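Local coordinates for CrataBL (Crataeva tapia, PDB 4IHZ), which inhibits factor Xa and, more weakly, trypsin, and also acts as a lectin that binds glucose and N-acetylglucosamine, at residues N23-T28 and T39-P44; E139-G142 and R147-A150. All coordinates share one frame; numbering follows the deposited sequence.

Interaction 1. Residues N23-T28 and T39-P44. With NAG (2-acetamido-2-deoxy-beta-D-glucopyranose), chain C.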
loop_
_atom_site.group_PDB
_atom_site.type_symbol
_atom_site.label_atom_id
_atom_site.label_comp_id
_atom_site.label_asym_id
_atom_site.label_seq_id
_atom_site.Cartn_x
_atom_site.Cartn_y
_atom_site.Cartn_z
ATOM N N ASN A 23 7.511 10.276 1.867
ATOM C CA ASN A 23 6.389 10.521 2.801
ATOM C C ASN A 23 6.834 10.404 4.247
ATOM O O ASN A 23 6.295 11.076 5.138
ATOM C CB ASN A 23 5.188 9.606 2.504
ATOM C CG ASN A 23 5.337 8.252 3.111
ATOM O OD1 ASN A 23 4.925 8.031 4.233
ATOM N ND2 ASN A 23 5.910 7.303 2.358
ATOM N N LEU A 24 7.865 9.584 4.475
ATOM C CA LEU A 24 8.385 9.407 5.841
ATOM C C LEU A 24 9.213 10.599 6.273
ATOM O O LEU A 24 9.268 10.900 7.446
ATOM C CB LEU A 24 9.163 8.068 5.985
ATOM C CG LEU A 24 8.309 6.814 5.811
ATOM C CD1 LEU A 24 9.169 5.571 6.022
ATOM C CD2 LEU A 24 7.171 6.812 6.870
ATOM N N ARG A 25 9.796 11.337 5.325
ATOM C CA ARG A 25 10.565 12.530 5.717
ATOM C C ARG A 25 9.613 13.615 6.168
ATOM O O ARG A 25 9.870 14.307 7.164
ATOM C CB ARG A 25 11.418 13.009 4.535
ATOM C CG ARG A 25 12.435 11.942 4.165
ATOM C CD ARG A 25 13.324 12.441 3.024
ATOM N NE ARG A 25 14.250 13.451 3.531
ATOM C CZ ARG A 25 15.383 13.754 2.904
ATOM N NH1 ARG A 25 15.664 13.144 1.784
ATOM N NH2 ARG A 25 16.215 14.658 3.428
ATOM N N LYS A 26 8.488 13.705 5.467
ATOM C CA LYS A 26 7.465 14.719 5.751
ATOM C C LYS A 26 6.756 14.399 7.068
ATOM O O LYS A 26 6.488 15.316 7.867
ATOM C CB LYS A 26 6.504 14.848 4.567
ATOM C CG LYS A 26 5.392 15.923 4.762
ATOM C CD LYS A 26 5.915 17.333 4.552
ATOM C CE LYS A 26 4.904 18.365 5.059
ATOM N NZ LYS A 26 5.471 19.743 5.036
ATOM N N ASN A 27 6.509 13.114 7.324
ATOM C CA ASN A 27 5.948 12.614 8.596
ATOM C C ASN A 27 4.546 13.170 8.891
ATOM O O ASN A 27 4.193 13.329 10.063
ATOM C CB ASN A 27 6.906 12.840 9.818
ATOM C CG ASN A 27 6.591 11.928 11.020
ATOM O OD1 ASN A 27 6.763 10.720 10.940
ATOM N ND2 ASN A 27 6.151 12.523 12.160
ATOM N N THR A 28 3.772 13.468 7.842
ATOM C CA THR A 28 2.353 13.874 8.022
ATOM C C THR A 28 1.445 13.131 7.030
ATOM O O THR A 28 1.878 12.791 5.936
ATOM C CB THR A 28 2.158 15.412 7.865
ATOM O OG1 THR A 28 2.325 15.798 6.506
ATOM C CG2 THR A 28 3.148 16.212 8.722
ATOM N N THR A 39 14.429 9.219 -1.431
ATOM C CA THR A 39 15.401 10.309 -1.424
ATOM C C THR A 39 16.500 10.085 -0.403
ATOM O O THR A 39 16.316 9.368 0.590
ATOM C CB THR A 39 14.762 11.691 -1.191
ATOM O OG1 THR A 39 14.018 11.657 0.027
ATOM C CG2 THR A 39 13.824 12.041 -2.389
ATOM N N GLN A 40 17.631 10.725 -0.617
ATOM C CA GLN A 40 18.785 10.518 0.199
ATOM C C GLN A 40 18.811 11.456 1.401
ATOM O O GLN A 40 18.529 12.651 1.284
ATOM C CB GLN A 40 20.044 10.709 -0.665
ATOM C CG GLN A 40 21.302 10.209 0.043
ATOM C CD GLN A 40 22.504 10.256 -0.836
ATOM O OE1 GLN A 40 22.657 11.169 -1.674
ATOM N NE2 GLN A 40 23.396 9.298 -0.648
ATOM N N LEU A 41 19.132 10.909 2.560
ATOM C CA LEU A 41 19.198 11.725 3.771
ATOM C C LEU A 41 20.618 12.226 3.946
ATOM O O LEU A 41 21.475 11.533 4.484
ATOM C CB LEU A 41 18.820 10.846 4.969
ATOM C CG LEU A 41 17.428 10.219 4.952
ATOM C CD1 LEU A 41 17.179 9.481 6.250
ATOM C CD2 LEU A 41 16.409 11.300 4.838
ATOM N N ARG A 42 20.889 13.417 3.398
ATOM C CA ARG A 42 22.272 13.893 3.261
ATOM C C ARG A 42 22.857 14.789 4.341
ATOM O O ARG A 42 24.064 14.721 4.632
ATOM C CB ARG A 42 22.365 14.657 1.953
ATOM C CG ARG A 42 22.372 13.785 0.774
ATOM C CD ARG A 42 22.837 14.596 -0.386
ATOM N NE ARG A 42 21.853 15.618 -0.672
ATOM C CZ ARG A 42 22.101 16.611 -1.525
ATOM N NH1 ARG A 42 23.322 16.661 -2.105
ATOM N NH2 ARG A 42 21.140 17.514 -1.784
ATOM N N PHE A 43 22.029 15.676 4.889
ATOM C CA PHE A 43 22.546 16.755 5.727
ATOM C C PHE A 43 21.751 16.843 7.018
ATOM O O PHE A 43 20.727 17.550 7.076
ATOM C CB PHE A 43 22.464 18.074 4.961
ATOM C CG PHE A 43 23.247 18.069 3.667
ATOM C CD1 PHE A 43 22.607 18.246 2.449
ATOM C CD2 PHE A 43 24.633 17.884 3.670
ATOM C CE1 PHE A 43 23.328 18.238 1.257
ATOM C CE2 PHE A 43 25.366 17.876 2.464
ATOM C CZ PHE A 43 24.726 18.053 1.271
ATOM N N PRO A 44 22.212 16.142 8.075
ATOM C CA PRO A 44 23.404 15.320 8.163
ATOM C C PRO A 44 23.101 13.932 7.576
ATOM O O PRO A 44 21.910 13.583 7.411
ATOM C CB PRO A 44 23.631 15.221 9.682
ATOM C CG PRO A 44 22.248 15.248 10.247
ATOM C CD PRO A 44 21.428 16.102 9.328
HETATM C C1 NAG C . 5.787 11.733 13.323
HETATM C C2 NAG C . 5.887 12.359 14.746
HETATM C C3 NAG C . 5.405 11.409 15.861
HETATM C C4 NAG C . 4.034 10.853 15.507
HETATM C C5 NAG C . 4.086 10.239 14.090
HETATM C C6 NAG C . 2.729 9.682 13.671
HETATM C C7 NAG C . 7.706 13.951 15.042
HETATM C C8 NAG C . 9.187 14.128 15.236
HETATM N N2 NAG C . 7.279 12.694 14.944
HETATM O O3 NAG C . 5.326 12.085 17.121
HETATM O O4 NAG C . 3.603 9.878 16.455
HETATM O O5 NAG C . 4.466 11.223 13.135
HETATM O O6 NAG C . 1.863 10.783 13.522
HETATM O O7 NAG C . 6.952 14.929 14.992
#

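Interaction 2. Residues E139-G142 and R147-A150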
loop_
_atom_site.group_PDB
_atom_site.type_symbol
_atom_site.label_atom_id
_atom_site.label_comp_id
_atom_site.label_asym_id
_atom_site.label_seq_id
_atom_site.Cartn_x
_atom_site.Cartn_y
_atom_site.Cartn_z
ATOM N N GLU A 139 19.832 10.919 -8.816
ATOM C CA GLU A 139 19.599 12.113 -9.651
ATOM C C GLU A 139 19.158 13.278 -8.811
ATOM O O GLU A 139 18.752 13.102 -7.686
ATOM C CB GLU A 139 18.523 11.844 -10.705
ATOM C CG GLU A 139 18.848 10.698 -11.647
ATOM C CD GLU A 139 19.848 11.063 -12.744
ATOM O OE1 GLU A 139 20.005 12.270 -13.075
ATOM O OE2 GLU A 139 20.480 10.132 -13.294
ATOM N N THR A 140 19.248 14.479 -9.373
ATOM C CA THR A 140 18.806 15.676 -8.672
ATOM C C THR A 140 17.840 16.492 -9.508
ATOM O O THR A 140 17.149 17.342 -8.960
ATOM C CB THR A 140 19.968 16.604 -8.289
ATOM O OG1 THR A 140 20.631 17.039 -9.478
ATOM C CG2 THR A 140 20.986 15.908 -7.376
ATOM N N VAL A 141 17.792 16.251 -10.822
ATOM C CA VAL A 141 16.977 17.125 -11.670
ATOM C C VAL A 141 15.500 17.115 -11.242
ATOM O O VAL A 141 14.888 16.047 -11.122
ATOM C CB VAL A 141 17.115 16.821 -13.185
ATOM C CG1 VAL A 141 16.741 15.391 -13.519
ATOM C CG2 VAL A 141 16.276 17.803 -14.003
ATOM N N GLY A 142 14.955 18.299 -10.964
ATOM C CA GLY A 142 13.580 18.461 -10.504
ATOM C C GLY A 142 13.351 18.090 -9.051
ATOM O O GLY A 142 12.209 18.076 -8.579
ATOM N N ARG A 147 18.178 14.566 -3.481
ATOM C CA ARG A 147 18.602 13.555 -4.438
ATOM C C ARG A 147 17.721 12.365 -4.348
ATOM O O ARG A 147 17.345 11.955 -3.235
ATOM C CB ARG A 147 20.045 13.159 -4.181
ATOM C CG ARG A 147 20.937 14.403 -4.099
ATOM C CD ARG A 147 22.327 14.151 -4.572
ATOM N NE ARG A 147 22.985 13.057 -3.876
ATOM C CZ ARG A 147 24.234 12.690 -4.126
ATOM N NH1 ARG A 147 24.955 13.369 -5.027
ATOM N NH2 ARG A 147 24.781 11.689 -3.471
ATOM N N TYR A 148 17.382 11.783 -5.484
ATOM C CA TYR A 148 16.400 10.683 -5.510
ATOM C C TYR A 148 16.923 9.561 -6.374
ATOM O O TYR A 148 17.766 9.768 -7.245
ATOM C CB TYR A 148 15.043 11.186 -6.035
ATOM C CG TYR A 148 15.113 11.812 -7.402
ATOM C CD1 TYR A 148 14.951 11.016 -8.539
ATOM C CD2 TYR A 148 15.329 13.167 -7.543
ATOM C CE1 TYR A 148 15.026 11.592 -9.817
ATOM C CE2 TYR A 148 15.409 13.733 -8.801
ATOM C CZ TYR A 148 15.220 12.936 -9.914
ATOM O OH TYR A 148 15.297 13.481 -11.172
ATOM N N LEU A 149 16.426 8.364 -6.136
ATOM C CA LEU A 149 16.804 7.179 -6.923
ATOM C C LEU A 149 16.008 7.102 -8.229
ATOM O O LEU A 149 14.825 7.405 -8.257
ATOM C CB LEU A 149 16.612 5.906 -6.088
ATOM C CG LEU A 149 17.471 5.759 -4.846
ATOM C CD1 LEU A 149 17.083 4.406 -4.283
ATOM C CD2 LEU A 149 18.972 5.807 -5.193
ATOM N N ALA A 150 16.702 6.747 -9.315
ATOM C CA ALA A 150 16.071 6.690 -10.645
ATOM C C ALA A 150 16.781 5.663 -11.508
ATOM O O ALA A 150 18.002 5.523 -11.452
ATOM C CB ALA A 150 16.136 8.030 -11.283
#

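Interaction 1. Residues N23-T28 and T39-P44
The guanidinium of Arg-25 carries this contact: the CD2 methyl of Leu-41 sits over the centre of one face, 3.2 Å above the plane, while the hydroxyl of Thr-39 lies at the edge and nearly in plane. The setting is a beta-trefoil, consistent with the Kunitz-type inhibitor family, where the single short helix 22-26 packs beside strand 38-40 and the residues that follow it. NH1 of Arg-25 gives two hydrogen bonds. NH1 of Arg-25 donates to OG1 of Thr-39 at 2.8 Å, fairly straight at 154° about the hydrogen. The second bond, from NH1 of Arg-25 to the backbone O of Gln-40 at 2.9 Å, is more bent; the nitrogen stands well above the carbonyl plane, and the oxygen is in turn tilted from the guanidinium plane. Together the two bonds and the methyl fix how the flat group is turned.

The arginine chain runs outward from the helix. Its bend at chi3 (73°) swings NE and the guanidinium round against the Leu-41 methyl, while CD of Arg-25 lies 3.2 Å from OG1 of Thr-39. Leu-41 slides past it in the opposite sense, CD2 coming within 3.3 Å of CZ in Arg-25. OG1 of Thr-39 is also hydrogen-bonded to OD1 of Asp-22, so one hydroxyl links an aspartate and an arginine of the same helix to the strand.

Beyond the helix the chain turns at Asn-27, which has positive phi and whose N bonds back to O of Asn-23. The Asn-27 side chain leads away from the strand to the N-linked sugar, its CG swung opposite the backbone N (chi1 -160°). There ND2 of Asn-27 is joined covalently to C1 of the N-acetylglucosamine at 1.5 Å.

Interaction 2. Residues E139-G142 and R147-A150
Glu-139 and Tyr-148 form an antiparallel hydrogen-bonded pair. N of Glu-139 bonds to O of Tyr-148 at 2.8 Å, and N of Tyr-148 returns a bond to O of Glu-139 at 2.9 Å, both nearly straight. The same carbonyl oxygen of Glu-139 receives a CA-H...O contact from Arg-147 and lies over one face of the tyrosine ring, offset toward its rim. CB of Glu-139 also stands over the ring, 4.0 Å from the centroid, in a CH-pi contact.

Tyr-148 places CG between its backbone N and carbonyl carbon (chi1 57°), which carries the ring across the neighbouring chain, past Glu-139 and on to Val-141. OH of Tyr-148 donates to O of Val-141 at 2.6 Å, in the plane of that carbonyl and on a lone pair. This bond ties down the start of the turn after the last bridge of the hairpin, and CG1 of Val-141 lies 3.4 Å from OH of Tyr-148. On the outer side, CG2 of Thr-140 lies alongside the arginine chain, 3.6 Å from CD of Arg-147, the two side chains pointing the same way. CG of Glu-139 rests on the methyl of Ala-150.

Further out, the Glu-139 side chain bends at chi2 (-78°), carrying its carboxylate away to a salt bridge between OE2 and Arg-154, while NH2 of Arg-147 is hydrogen-bonded to Gln-40. The ring of Tyr-148 meets His-94 edge-to-face. Strands 134-139 and 148-151 are thus closed as antiparallel neighbours in the beta-trefoil; Leu-149 makes backbone hydrogen bonds with Ile-38 and Val-99, joining strand 148-151 to strands 38-40 and 96-100, against which the Tyr-148 side chain touches Thr-39 and Val-98.

Overall arrangement
Interactions 1 and 2 follow one another along the chain, with centres about 14 Å apart, yet they meet directly. OE1 of Gln-40 and NH2 of Arg-147 form a probable hydrogen bond at 2.8 Å, and the backbones of these residues are also bonded. Around this link CB of Thr-39 packs 3.3 Å from O of Arg-147, and CZ of Arg-42 lies 3.6 Å from CG of Arg-147. Strand 38-40 therefore serves both contacts, receiving the helix arginine of interaction 1 and bordering the hairpin of interaction 2. The glycan on Asn-27 belongs to interaction 1 alone; it also hydrogen-bonds Asp-76 of the second subunit.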